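Local atomic coordinates of surface glycoprotein (Trypanosoma brucei, PDB entry 5KLH), a protein that is displayed on the surface of the insect-stage parasite, here as its bilobed ectodomain, and is a putative sensor. Residues D12-K15 and K16-A20; A20-P23 and K24-E27; L180-G184 and H185-G189; D207-I210 and A211-E215. All blocks are in the same frame, centred on the assembly; numbering follows the deposited sequence.

Interaction 1 (D12-K15 and K16-A20); sequences DNFK and KAVSA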
loop_
_atom_site.group_PDB
_atom_site.type_symbol
_atom_site.label_atom_id
_atom_site.label_comp_id
_atom_site.label_asym_id
_atom_site.label_seq_id
_atom_site.Cartn_x
_atom_site.Cartn_y
_atom_site.Cartn_z
ATOM N N ASP A 12 16.785 -9.894 -10.198
ATOM C CA ASP A 12 17.316 -9.148 -11.336
ATOM C C ASP A 12 16.528 -7.868 -11.637
ATOM O O ASP A 12 17.122 -6.803 -11.852
ATOM C CB ASP A 12 17.358 -10.054 -12.570
ATOM C CG ASP A 12 17.906 -9.349 -13.800
ATOM O OD1 ASP A 12 19.143 -9.289 -13.957
ATOM O OD2 ASP A 12 17.091 -8.871 -14.617
ATOM N N ASN A 13 15.201 -7.971 -11.662
ATOM C CA ASN A 13 14.348 -6.800 -11.883
ATOM C C ASN A 13 14.624 -5.723 -10.835
ATOM O O ASN A 13 14.736 -4.537 -11.159
ATOM C CB ASN A 13 12.864 -7.204 -11.873
ATOM C CG ASN A 13 11.927 -6.019 -12.062
ATOM O OD1 ASN A 13 11.793 -5.178 -11.173
ATOM N ND2 ASN A 13 11.253 -5.963 -13.212
ATOM N N PHE A 14 14.726 -6.136 -9.576
ATOM C CA PHE A 14 15.037 -5.185 -8.519
ATOM C C PHE A 14 16.398 -4.519 -8.723
ATOM O O PHE A 14 16.510 -3.299 -8.606
ATOM C CB PHE A 14 14.985 -5.858 -7.155
ATOM C CG PHE A 14 15.342 -4.941 -6.036
ATOM C CD1 PHE A 14 14.527 -3.861 -5.724
ATOM C CD2 PHE A 14 16.499 -5.133 -5.305
ATOM C CE1 PHE A 14 14.856 -3.001 -4.699
ATOM C CE2 PHE A 14 16.833 -4.276 -4.281
ATOM C CZ PHE A 14 16.009 -3.204 -3.978
ATOM N N LYS A 15 17.429 -5.313 -9.026
ATOM C CA LYS A 15 18.766 -4.762 -9.266
ATOM C C LYS A 15 18.775 -3.761 -10.411
ATOM O O LYS A 15 19.457 -2.736 -10.349
ATOM C CB LYS A 15 19.777 -5.892 -9.548
ATOM C CG LYS A 15 20.112 -6.709 -8.321
ATOM C CD LYS A 15 20.888 -8.007 -8.651
ATOM C CE LYS A 15 22.198 -7.731 -9.363
ATOM N NZ LYS A 15 22.941 -8.997 -9.627
ATOM N N LYS A 16 18.003 -4.038 -11.457
ATOM C CA LYS A 16 17.974 -3.134 -12.580
ATOM C C LYS A 16 17.343 -1.804 -12.177
ATOM O O LYS A 16 17.798 -0.756 -12.608
ATOM C CB LYS A 16 17.247 -3.786 -13.759
ATOM C CG LYS A 16 18.110 -4.867 -14.417
ATOM C CD LYS A 16 17.357 -5.675 -15.465
ATOM C CE LYS A 16 18.325 -6.513 -16.300
ATOM N NZ LYS A 16 17.615 -7.507 -17.152
ATOM N N ALA A 17 16.322 -1.862 -11.328
ATOM C CA ALA A 17 15.670 -0.652 -10.830
ATOM C C ALA A 17 16.634 0.178 -9.983
ATOM O O ALA A 17 16.671 1.407 -10.084
ATOM C CB ALA A 17 14.419 -1.009 -10.020
ATOM N N VAL A 18 17.420 -0.501 -9.159
ATOM C CA VAL A 18 18.388 0.174 -8.307
ATOM C C VAL A 18 19.430 0.893 -9.166
ATOM O O VAL A 18 19.772 2.043 -8.916
ATOM C CB VAL A 18 19.060 -0.831 -7.361
ATOM C CG1 VAL A 18 20.229 -0.191 -6.628
ATOM C CG2 VAL A 18 18.040 -1.352 -6.362
ATOM N N SER A 19 19.904 0.206 -10.201
ATOM C CA SER A 19 20.895 0.777 -11.112
ATOM C C SER A 19 20.372 1.982 -11.874
ATOM O O SER A 19 21.113 2.931 -12.137
ATOM C CB SER A 19 21.366 -0.277 -12.106
ATOM O OG SER A 19 21.964 -1.356 -11.417
ATOM N N ALA A 20 19.098 1.929 -12.242
ATOM C CA ALA A 20 18.459 3.006 -12.995
ATOM C C ALA A 20 18.035 4.205 -12.141
ATOM O O ALA A 20 17.749 5.270 -12.685
ATOM C CB ALA A 20 17.257 2.466 -13.735
#
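Asp12-Lys15 and Lys16-Ala20 are consecutive turns of a single alpha-helix, 12-20, and the main chain is stitched by i to i+4 hydrogen bonds: Lys16 N to Asp12 O, Ala17 N to Asn13 O, Val18 N to Phe14 O at 3.0 Å, and Ser19 N to Lys15 O. Two side-chain pairs with the same spacing run along different sides of the helix. On the polar side Asp12 and Lys16 form a salt bridge, Lys16 NZ standing 2.9 Å from Asp12 OD2 and taking the syn lone pair of that oxygen. Lys16 reaches back over the preceding turn because its CG is anti to the carbonyl carbon (chi1 -74°) and the chain stays extended beyond it; its CD passes 3.3 Å from Asp12 OD2 on the way. On the inward side the buried Phe14 ring receives Val18. Ala17 and the same ring face helix 208-215, with Phe14 touching Ala211 and Leu212 and Ala17 touching Ala211, while Asn13 OD1 accepts a hydrogen bond from Arg214. The helix is thus amphipathic, its apolar side laid on a second helix and its lysines exposed. Val18 makes a CH-pi contact over one face of Phe14, CG2 lying 3.9 Å from the ring centroid, 20° off the normal, shifted toward the rim and closest to CZ at 3.6 Å.

Interaction 2 (A20-P23 and K24-E27); sequences AFDP and KPLE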
loop_
_atom_site.group_PDB
_atom_site.type_symbol
_atom_site.label_atom_id
_atom_site.label_comp_id
_atom_site.label_asym_id
_atom_site.label_seq_id
_atom_site.Cartn_x
_atom_site.Cartn_y
_atom_site.Cartn_z
ATOM N N ALA A 20 19.098 1.929 -12.242
ATOM C CA ALA A 20 18.459 3.006 -12.995
ATOM C C ALA A 20 18.035 4.205 -12.141
ATOM O O ALA A 20 17.749 5.270 -12.685
ATOM C CB ALA A 20 17.257 2.466 -13.735
ATOM N N PHE A 21 17.999 4.033 -10.816
ATOM C CA PHE A 21 17.492 5.067 -9.914
ATOM C C PHE A 21 18.418 6.277 -9.880
ATOM O O PHE A 21 19.605 6.161 -9.550
ATOM C CB PHE A 21 17.308 4.486 -8.501
ATOM C CG PHE A 21 16.783 5.468 -7.477
ATOM C CD1 PHE A 21 15.604 6.173 -7.690
ATOM C CD2 PHE A 21 17.451 5.634 -6.270
ATOM C CE1 PHE A 21 15.118 7.050 -6.717
ATOM C CE2 PHE A 21 16.973 6.504 -5.300
ATOM C CZ PHE A 21 15.814 7.217 -5.522
ATOM N N ASP A 22 17.862 7.436 -10.220
ATOM C CA ASP A 22 18.569 8.713 -10.164
ATOM C C ASP A 22 17.867 9.635 -9.170
ATOM O O ASP A 22 16.833 10.222 -9.486
ATOM C CB ASP A 22 18.623 9.338 -11.564
ATOM C CG ASP A 22 19.275 10.720 -11.588
ATOM O OD1 ASP A 22 19.962 11.099 -10.614
ATOM O OD2 ASP A 22 19.107 11.422 -12.613
ATOM N N PRO A 23 18.417 9.748 -7.955
ATOM C CA PRO A 23 17.795 10.551 -6.899
ATOM C C PRO A 23 18.094 12.042 -7.003
ATOM O O PRO A 23 17.497 12.829 -6.276
ATOM C CB PRO A 23 18.415 9.970 -5.622
ATOM C CG PRO A 23 19.776 9.550 -6.064
ATOM C CD PRO A 23 19.582 8.998 -7.453
ATOM N N LYS A 24 19.008 12.420 -7.889
ATOM C CA LYS A 24 19.414 13.818 -8.003
ATOM C C LYS A 24 18.258 14.797 -8.224
ATOM O O LYS A 24 18.194 15.834 -7.555
ATOM C CB LYS A 24 20.463 13.945 -9.109
ATOM C CG LYS A 24 21.706 13.130 -8.743
ATOM C CD LYS A 24 22.869 13.290 -9.713
ATOM C CE LYS A 24 24.196 13.346 -8.952
ATOM N NZ LYS A 24 24.264 12.319 -7.868
ATOM N N PRO A 25 17.322 14.474 -9.131
ATOM C CA PRO A 25 16.205 15.417 -9.265
ATOM C C PRO A 25 15.367 15.528 -7.990
ATOM O O PRO A 25 14.769 16.573 -7.731
ATOM C CB PRO A 25 15.368 14.825 -10.409
ATOM C CG PRO A 25 16.278 13.876 -11.115
ATOM C CD PRO A 25 17.223 13.355 -10.085
ATOM N N LEU A 26 15.336 14.469 -7.192
ATOM C CA LEU A 26 14.476 14.454 -6.011
ATOM C C LEU A 26 14.961 15.393 -4.907
ATOM O O LEU A 26 14.197 15.731 -3.994
ATOM C CB LEU A 26 14.355 13.033 -5.472
ATOM C CG LEU A 26 14.037 12.024 -6.573
ATOM C CD1 LEU A 26 13.889 10.628 -5.994
ATOM C CD2 LEU A 26 12.778 12.439 -7.320
ATOM N N GLU A 27 16.218 15.834 -4.996
ATOM C CA GLU A 27 16.755 16.802 -4.038
ATOM C C GLU A 27 16.006 18.119 -4.122
ATOM O O GLU A 27 15.960 18.891 -3.153
ATOM C CB GLU A 27 18.253 17.031 -4.274
ATOM C CG GLU A 27 19.081 15.756 -4.228
ATOM C CD GLU A 27 18.639 14.785 -3.132
ATOM O OE1 GLU A 27 18.639 15.166 -1.939
ATOM O OE2 GLU A 27 18.288 13.628 -3.471
#
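Phe21 meets one methyl of Leu26 through CE1 and CZ, with Leu26 CD1 3.9 Å from Phe21 CE1 and equally far from CZ. The methyl comes in obliquely. The main chain also folds back on this ring, placing Pro23 N over the centre of one face at 4.3 Å above its plane. Asp22 handles the polar side of the turn. Its carboxylate swings forward to the start of the next segment, where OD1 accepts from Lys24 N at 3.2 Å; the N-H arrives from above the carboxylate plane, 50° out of it. The same oxygen rests against the aliphatic start of Lys24, with CB 3.3 Å from Asp22 OD1, while the ammonium group turns elsewhere, NZ remaining 5.2 Å from OD1. Pro25 stands across Asp22 at about a right angle, its CD 3.2 Å from Asp22 O. One residue on, Pro23 O accepts a weak hydrogen bond from Leu26 N, 2.9 Å long and bent to 129°. Leu26 and Pro23 both lean on Val56 of strand 51-63, and Leu26 also reaches Tyr170 and Ser204, so the apolar side of the loop lies on the sheet. Asp22 OD1 bound to the main-chain N two residues ahead is the bond of an Asx turn, here opening the short helix-like turn 24-27 that carries the chain from helix 12-20 toward strand 31-33.

Interaction 3 (L180-G184 and H185-G189); sequences LYSFG and HLSQG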
loop_
_atom_site.group_PDB
_atom_site.type_symbol
_atom_site.label_atom_id
_atom_site.label_comp_id
_atom_site.label_asym_id
_atom_site.label_seq_id
_atom_site.Cartn_x
_atom_site.Cartn_y
_atom_site.Cartn_z
ATOM N N LEU A 180 3.264 1.461 -1.177
ATOM C CA LEU A 180 3.227 0.147 -0.536
ATOM C C LEU A 180 2.487 -0.903 -1.365
ATOM O O LEU A 180 1.427 -0.630 -1.900
ATOM C CB LEU A 180 2.555 0.229 0.838
ATOM C CG LEU A 180 3.222 0.915 2.018
ATOM C CD1 LEU A 180 2.319 0.728 3.223
ATOM C CD2 LEU A 180 4.573 0.280 2.283
ATOM N N TYR A 181 3.041 -2.107 -1.456
ATOM C CA TYR A 181 2.335 -3.237 -2.051
ATOM C C TYR A 181 0.992 -3.400 -1.337
ATOM O O TYR A 181 0.960 -3.315 -0.113
ATOM C CB TYR A 181 3.182 -4.495 -1.897
ATOM C CG TYR A 181 2.708 -5.709 -2.648
ATOM C CD1 TYR A 181 3.112 -5.929 -3.946
ATOM C CD2 TYR A 181 1.908 -6.655 -2.039
ATOM C CE1 TYR A 181 2.716 -7.054 -4.633
ATOM C CE2 TYR A 181 1.509 -7.791 -2.716
ATOM C CZ TYR A 181 1.910 -7.975 -4.018
ATOM O OH TYR A 181 1.522 -9.097 -4.712
ATOM N N SER A 182 -0.108 -3.644 -2.056
ATOM C CA SER A 182 -0.133 -3.880 -3.505
ATOM C C SER A 182 -0.464 -2.651 -4.357
ATOM O O SER A 182 -1.020 -2.790 -5.451
ATOM C CB SER A 182 -1.140 -4.995 -3.813
ATOM O OG SER A 182 -2.347 -4.788 -3.087
ATOM N N PHE A 183 -0.122 -1.464 -3.853
ATOM C CA PHE A 183 -0.114 -0.224 -4.633
ATOM C C PHE A 183 -1.481 0.378 -4.960
ATOM O O PHE A 183 -1.556 1.313 -5.748
ATOM C CB PHE A 183 0.667 -0.425 -5.943
ATOM C CG PHE A 183 1.998 -1.102 -5.740
ATOM C CD1 PHE A 183 2.948 -0.536 -4.911
ATOM C CD2 PHE A 183 2.277 -2.317 -6.342
ATOM C CE1 PHE A 183 4.159 -1.155 -4.704
ATOM C CE2 PHE A 183 3.490 -2.947 -6.143
ATOM C CZ PHE A 183 4.433 -2.371 -5.309
ATOM N N GLY A 184 -2.537 -0.121 -4.326
ATOM C CA GLY A 184 -3.856 0.481 -4.442
ATOM C C GLY A 184 -4.046 1.657 -3.505
ATOM O O GLY A 184 -3.202 1.911 -2.631
ATOM N N HIS A 185 -5.160 2.370 -3.653
ATOM C CA HIS A 185 -5.302 3.630 -2.925
ATOM C C HIS A 185 -5.429 3.421 -1.419
ATOM O O HIS A 185 -5.119 4.336 -0.640
ATOM C CB HIS A 185 -6.494 4.450 -3.475
ATOM C CG HIS A 185 -7.840 3.896 -3.140
ATOM N ND1 HIS A 185 -8.345 2.751 -3.727
ATOM C CD2 HIS A 185 -8.818 4.354 -2.320
ATOM C CE1 HIS A 185 -9.554 2.513 -3.259
ATOM N NE2 HIS A 185 -9.871 3.474 -2.405
ATOM N N LEU A 186 -5.855 2.233 -1.003
ATOM C CA LEU A 186 -5.941 1.947 0.426
ATOM C C LEU A 186 -4.795 1.087 0.945
ATOM O O LEU A 186 -4.881 0.526 2.039
ATOM C CB LEU A 186 -7.270 1.275 0.757
ATOM C CG LEU A 186 -8.509 2.137 0.513
ATOM C CD1 LEU A 186 -9.752 1.463 1.080
ATOM C CD2 LEU A 186 -8.320 3.508 1.108
ATOM N N SER A 187 -3.723 0.993 0.168
ATOM C CA SER A 187 -2.523 0.280 0.603
ATOM C C SER A 187 -1.652 1.239 1.401
ATOM O O SER A 187 -0.597 1.659 0.930
ATOM C CB SER A 187 -1.764 -0.275 -0.603
ATOM O OG SER A 187 -2.585 -1.153 -1.355
ATOM N N GLN A 188 -2.119 1.610 2.594
ATOM C CA GLN A 188 -1.483 2.679 3.357
ATOM C C GLN A 188 -1.051 2.213 4.738
ATOM O O GLN A 188 -1.216 1.049 5.090
ATOM C CB GLN A 188 -2.432 3.875 3.474
ATOM C CG GLN A 188 -2.959 4.362 2.136
ATOM C CD GLN A 188 -1.857 4.939 1.284
ATOM O OE1 GLN A 188 -0.785 5.236 1.791
ATOM N NE2 GLN A 188 -2.108 5.093 -0.025
ATOM N N GLY A 189 -0.496 3.129 5.515
ATOM C CA GLY A 189 -0.057 2.804 6.860
ATOM C C GLY A 189 -1.187 3.090 7.810
ATOM O O GLY A 189 -1.654 4.233 7.890
HETATM O O HOH W 1 -3.607 -2.502 -3.218
HETATM O O HOH W 2 -2.330 -3.976 -0.306
#
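A chi1 of -59° sets Ser187 OG beside its own backbone N and turns it in toward Gly184, while Leu180, with CG likewise anti to the carbonyl carbon (chi1 -71°), lies along the main chain of Ser187 and Gln188. Leu180 CB approaches Ser187 O to 3.5 Å, and CD1 sits 4.0 Å from Gln188 C. Between these ends the loop is shaped by two tight features. The peptide bond before Ser182 is cis, and Gly184 to Ser187 form a type I beta turn closed by Ser187 N, which gives a hydrogen bond of 3.0 Å to Gly184 O; the donor stands above the carbonyl plane, 60° out of it. Solvent completes the loop. One water accepts a hydrogen bond from Gly184 N and links it to Ser182 OG and Ser187 OG, 2.6 Å and 2.5 Å from the water oxygen respectively. A second water accepts from Ser182 N at 2.8 Å and also bonds Ser187 OG, so two waters bridge the serines, whose OG atoms are themselves 4.0 Å apart. Beyond the turn, Gln188 curls back to give NE2 to His185 O at 3.2 Å, the oxygen lying in the amide plane. Its OE1 is held by Tyr159 N, tying the loop to strand 145-164. Leu180 packs on Phe209 and Glu213 of helix 208-215, Phe183 on Glu213 and Arg214 of the same helix, and Gly189 pairs with strand 145-164 as strand 189-191 begins.

Interaction 4 (D207-I210 and A211-E215); sequences DPFI and ALERE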
loop_
_atom_site.group_PDB
_atom_site.type_symbol
_atom_site.label_atom_id
_atom_site.label_comp_id
_atom_site.label_asym_id
_atom_site.label_seq_id
_atom_site.Cartn_x
_atom_site.Cartn_y
_atom_site.Cartn_z
ATOM N N ASP A 207 11.640 4.599 -7.432
ATOM C CA ASP A 207 12.365 4.428 -6.163
ATOM C C ASP A 207 12.574 2.966 -5.816
ATOM O O ASP A 207 11.689 2.147 -6.017
ATOM C CB ASP A 207 11.628 5.108 -5.014
ATOM C CG ASP A 207 12.525 5.328 -3.826
ATOM O OD1 ASP A 207 13.160 6.398 -3.792
ATOM O OD2 ASP A 207 12.581 4.442 -2.931
ATOM N N PRO A 208 13.747 2.628 -5.261
ATOM C CA PRO A 208 13.969 1.232 -4.879
ATOM C C PRO A 208 12.999 0.743 -3.800
ATOM O O PRO A 208 12.768 -0.460 -3.680
ATOM C CB PRO A 208 15.409 1.254 -4.353
ATOM C CG PRO A 208 16.069 2.325 -5.178
ATOM C CD PRO A 208 14.999 3.410 -5.237
ATOM N N PHE A 209 12.446 1.657 -3.007
ATOM C CA PHE A 209 11.439 1.254 -2.022
ATOM C C PHE A 209 10.241 0.607 -2.735
ATOM O O PHE A 209 9.731 -0.435 -2.301
ATOM C CB PHE A 209 10.990 2.467 -1.187
ATOM C CG PHE A 209 9.934 2.153 -0.148
ATOM C CD1 PHE A 209 8.591 2.236 -0.460
ATOM C CD2 PHE A 209 10.294 1.821 1.146
ATOM C CE1 PHE A 209 7.619 1.957 0.482
ATOM C CE2 PHE A 209 9.327 1.546 2.098
ATOM C CZ PHE A 209 7.986 1.617 1.763
ATOM N N ILE A 210 9.795 1.229 -3.819
ATOM C CA ILE A 210 8.652 0.712 -4.568
ATOM C C ILE A 210 9.056 -0.566 -5.311
ATOM O O ILE A 210 8.328 -1.559 -5.282
ATOM C CB ILE A 210 8.103 1.767 -5.535
ATOM C CG1 ILE A 210 7.409 2.877 -4.739
ATOM C CG2 ILE A 210 7.166 1.128 -6.551
ATOM C CD1 ILE A 210 6.975 4.072 -5.575
ATOM N N ALA A 211 10.235 -0.557 -5.936
ATOM C CA ALA A 211 10.746 -1.764 -6.592
ATOM C C ALA A 211 10.847 -2.959 -5.640
ATOM O O ALA A 211 10.469 -4.079 -6.001
ATOM C CB ALA A 211 12.090 -1.485 -7.233
ATOM N N LEU A 212 11.347 -2.731 -4.424
ATOM C CA LEU A 212 11.435 -3.791 -3.435
ATOM C C LEU A 212 10.048 -4.290 -3.035
ATOM O O LEU A 212 9.829 -5.502 -2.946
ATOM C CB LEU A 212 12.217 -3.306 -2.209
ATOM C CG LEU A 212 12.601 -4.352 -1.171
ATOM C CD1 LEU A 212 13.519 -5.401 -1.810
ATOM C CD2 LEU A 212 13.282 -3.689 0.017
ATOM N N GLU A 213 9.111 -3.362 -2.818
ATOM C CA GLU A 213 7.741 -3.720 -2.475
ATOM C C GLU A 213 7.165 -4.621 -3.548
ATOM O O GLU A 213 6.514 -5.619 -3.254
ATOM C CB GLU A 213 6.857 -2.468 -2.332
ATOM C CG GLU A 213 7.059 -1.707 -1.041
ATOM C CD GLU A 213 6.521 -2.448 0.176
ATOM O OE1 GLU A 213 5.330 -2.821 0.193
ATOM O OE2 GLU A 213 7.292 -2.669 1.137
ATOM N N ARG A 214 7.412 -4.249 -4.795
ATOM C CA ARG A 214 6.876 -5.001 -5.926
ATOM C C ARG A 214 7.495 -6.380 -6.032
ATOM O O ARG A 214 6.786 -7.390 -6.083
ATOM C CB ARG A 214 7.103 -4.253 -7.238
ATOM C CG ARG A 214 6.519 -4.983 -8.442
ATOM C CD ARG A 214 6.810 -4.257 -9.736
ATOM N NE ARG A 214 8.248 -4.149 -9.967
ATOM C CZ ARG A 214 8.918 -3.007 -10.029
ATOM N NH1 ARG A 214 10.230 -3.032 -10.230
ATOM N NH2 ARG A 214 8.289 -1.841 -9.898
ATOM N N GLU A 215 8.823 -6.415 -6.064
ATOM C CA GLU A 215 9.536 -7.647 -6.400
ATOM C C GLU A 215 9.567 -8.647 -5.248
ATOM O O GLU A 215 9.868 -9.825 -5.456
ATOM C CB GLU A 215 10.958 -7.328 -6.852
ATOM C CG GLU A 215 11.041 -6.510 -8.114
ATOM C CD GLU A 215 10.446 -7.229 -9.314
ATOM O OE1 GLU A 215 10.810 -8.399 -9.559
ATOM O OE2 GLU A 215 9.610 -6.624 -10.015
HETATM O O HOH W 3 10.230 -1.450 0.364
#
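Asp207 precedes helix 208-215 as its N-cap and begins the contact with Ala211, whose N gives a nearly straight hydrogen bond of 3.1 Å to Asp207 O. The Asp207 side chain caps the first turn: OD2 accepts from Phe209 N at 2.8 Å on the anti side, 24° out of the carboxylate plane, and is also hydrogen-bonded to Ser55 OG, while OD1 accepts from Val56 N, so the cap is tied to strand 51-63. Pro208, needing no N-H partner in the first turn, offers its carbonyl O to Leu212 N. Phe209, CG anti to its N (chi1 179°), runs side by side with Glu213, ring and carboxylate planes 18° apart; Phe209 CE1 is 4.0 Å from Glu213 CG. A water over one face of the ring donates to Phe209 O at 2.9 Å and to Glu213 OE2 at 3.3 Å, while Glu213 OE1 holds Tyr181 N. Ile210 O accepts from Arg214 N, and Arg214 NE turns to Glu215 OE2 in a 2.8 Å salt bridge within the guanidinium plane, while NH2 is hydrogen-bonded to Tyr176 OH. This is an alpha-helix with an aspartate N-cap and proline in the first turn, packed against the sheet and helix 12-20.

Interactions 1 and 2 follow one another near the N-terminus, sharing Ala20, with centres 14 Å apart; interactions 3 and 4 come much later in the chain, yet the fold brings the two ends together. Helix 208-215 of interaction 4 is the hub. It lies against helix 12-20, the centres of interactions 1 and 4 being 9 Å apart, meets Phe21 of interaction 2 through Asp207 and Pro208, and touches loop 180-189 of interaction 3, the two centres about 13 Å apart. Interactions 1 and 3 do not touch, their nearest atoms about 10 Å apart. The early helix and the late one thus pack together beside the large mixed sheet, bringing the beginning and the end of the chain together.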